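Restriction endonuclease Hpy99I (Helicobacter pylori, PDB 3GOX) cleaves DNA as a type II restriction endonuclease of the beta-beta-alpha-Me class, binding zinc ions and recognising a pseudopalindromic target. Local coordinates at residues I35-V38 and A43-L46. Sequence-based numbering, arbitrary orientation.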
ATOM      1  N   ILE A  35     -27.324  -7.233 -14.471  1.00 12.62           N
ATOM      2  CA  ILE A  35     -28.649  -6.964 -15.015  1.00 13.29           C
ATOM      3  C   ILE A  35     -29.285  -5.799 -14.267  1.00 13.19           C
ATOM      4  O   ILE A  35     -29.389  -5.842 -13.041  1.00 13.04           O
ATOM      5  CB  ILE A  35     -29.554  -8.211 -14.891  1.00 13.78           C
ATOM      6  CG1 ILE A  35     -28.905  -9.414 -15.588  1.00 15.69           C
ATOM      7  CG2 ILE A  35     -30.975  -7.924 -15.419  1.00 14.35           C
ATOM      8  CD1 ILE A  35     -28.615  -9.181 -17.007  1.00 19.24           C
ATOM      9  N   ARG A  36     -29.700  -4.761 -15.010  1.00 12.53           N
ATOM     10  CA  ARG A  36     -30.253  -3.533 -14.441  1.00 12.11           C
ATOM     11  C   ARG A  36     -31.744  -3.345 -14.676  1.00 12.34           C
ATOM     12  O   ARG A  36     -32.396  -2.589 -13.960  1.00 12.62           O
ATOM     13  CB  ARG A  36     -29.488  -2.306 -14.981  1.00 12.26           C
ATOM     14  CG  ARG A  36     -28.015  -2.231 -14.569  1.00 12.20           C
ATOM     15  CD  ARG A  36     -27.767  -2.428 -13.066  1.00 12.60           C
ATOM     16  NE  ARG A  36     -26.715  -1.562 -12.560  1.00 12.46           N
ATOM     17  CZ  ARG A  36     -26.130  -1.704 -11.377  1.00 13.80           C
ATOM     18  NH1 ARG A  36     -26.457  -2.721 -10.586  1.00 14.99           N
ATOM     19  NH2 ARG A  36     -25.191  -0.836 -11.002  1.00 15.06           N
ATOM     20  N   ALA A  37     -32.258  -3.990 -15.718  1.00 12.37           N
ATOM     21  CA  ALA A  37     -33.696  -4.060 -15.949  1.00 12.63           C
ATOM     22  C   ALA A  37     -33.978  -5.294 -16.783  1.00 13.03           C
ATOM     23  O   ALA A  37     -33.115  -5.773 -17.496  1.00 13.18           O
ATOM     24  CB  ALA A  37     -34.206  -2.789 -16.650  1.00 12.69           C
ATOM     25  N   VAL A  38     -35.207  -5.790 -16.665  0.50 12.60           N
ATOM     26  CA  VAL A  38     -35.678  -6.950 -17.416  0.50 12.94           C
ATOM     27  C   VAL A  38     -36.917  -6.568 -18.225  0.50 13.73           C
ATOM     28  O   VAL A  38     -37.861  -5.978 -17.693  0.50 13.18           O
ATOM     29  CB  VAL A  38     -36.021  -8.134 -16.474  0.50 12.76           C
ATOM     30  CG1 VAL A  38     -36.612  -9.299 -17.264  0.50 13.57           C
ATOM     31  CG2 VAL A  38     -34.788  -8.585 -15.677  0.50 12.36           C
ATOM     32  N   ALA A  43     -32.707  -7.948 -21.547  1.00 14.82           N
ATOM     33  CA  ALA A  43     -32.260  -7.328 -20.317  1.00 14.87           C
ATOM     34  C   ALA A  43     -31.494  -6.076 -20.684  1.00 15.07           C
ATOM     35  O   ALA A  43     -30.844  -6.020 -21.742  1.00 15.57           O
ATOM     36  CB  ALA A  43     -31.366  -8.286 -19.552  1.00 15.98           C
ATOM     37  N   MET A  44     -31.571  -5.084 -19.809  1.00 13.88           N
ATOM     38  CA  MET A  44     -30.647  -3.952 -19.830  1.00 14.33           C
ATOM     39  C   MET A  44     -29.479  -4.342 -18.946  1.00 13.83           C
ATOM     40  O   MET A  44     -29.673  -4.595 -17.757  1.00 14.12           O
ATOM     41  CB  MET A  44     -31.305  -2.691 -19.300  1.00 14.75           C
ATOM     42  CG  MET A  44     -32.476  -2.219 -20.137  1.00 16.93           C
ATOM     43  SD  MET A  44     -32.009  -1.815 -21.853  1.00 22.31           S
ATOM     44  CE  MET A  44     -30.699  -0.615 -21.634  1.00 24.76           C
ATOM     45  N   VAL A  45     -28.286  -4.438 -19.540  1.00 13.20           N
ATOM     46  CA  VAL A  45     -27.101  -4.935 -18.844  1.00 12.77           C
ATOM     47  C   VAL A  45     -26.082  -3.804 -18.729  1.00 13.02           C
ATOM     48  O   VAL A  45     -25.779  -3.149 -19.719  1.00 13.87           O
ATOM     49  CB  VAL A  45     -26.442  -6.077 -19.640  1.00 12.57           C
ATOM     50  CG1 VAL A  45     -25.213  -6.608 -18.904  1.00 13.15           C
ATOM     51  CG2 VAL A  45     -27.412  -7.202 -19.915  1.00 14.25           C
ATOM     52  N   LEU A  46     -25.567  -3.576 -17.529  1.00 12.74           N
ATOM     53  CA  LEU A  46     -24.407  -2.668 -17.353  1.00 12.43           C
ATOM     54  C   LEU A  46     -23.157  -3.501 -17.462  1.00 13.00           C
ATOM     55  O   LEU A  46     -22.845  -4.300 -16.557  1.00 13.66           O
ATOM     56  CB  LEU A  46     -24.433  -1.956 -15.996  1.00 12.84           C
ATOM     57  CG  LEU A  46     -23.220  -1.072 -15.715  1.00 12.64           C
ATOM     58  CD1 LEU A  46     -23.109   0.029 -16.752  1.00 14.79           C
ATOM     59  CD2 LEU A  46     -23.322  -0.471 -14.326  1.00 13.37           C
TER
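R36 and A37 together sit opposite the single residue M44 in the hairpin formed by strands 32-39 and 42-47. The register shifts by one here, which makes a classic beta bulge. M44 O is gripped twice. R36 N gives it a nearly straight bond of 2.8 Å, with an N-H...O angle of 167°. A37 N adds a weak one at 3.3 Å. In return, M44 N donates a hydrogen bond of 2.9 Å to A37 O. The CA of A43 also touches A37 O, a CA-H...O contact of 3.3 Å.

The R36 side chain runs from the bulge toward L46. Its CB lies 3.6 Å from M44 O. CG then packs on L46 CB. Bends at chi2 and chi3 carry the chain on across the leucine. NE passes near L46 CB and CD2, and NH2 ends 3.8 Å from L46 CD2. The guanidinium meets that methyl obliquely. R36 also packs on V137 of the second subunit.

On the face carrying I35, A43 and V45, I35 has CG1 beside its backbone N (chi1 -57°). A further turn at chi2 brings CD1 against V45 CG2 at 3.7 Å and near A43 CB. V18 of strand 17-20 touches both I35 and V45. On the other face, A37 CB rests against CB and CG of M44, whose side chain also reaches L53 and R55.

The hairpin belongs to the SH3-like domain, about 19 Å from the bound DNA at the nearest atoms. Backbone bonds hold its two strands in a bulged antiparallel register, I35, A43 and V45 bring apolar side chains together on one face, and R36 meets L46 through nonpolar contact alone.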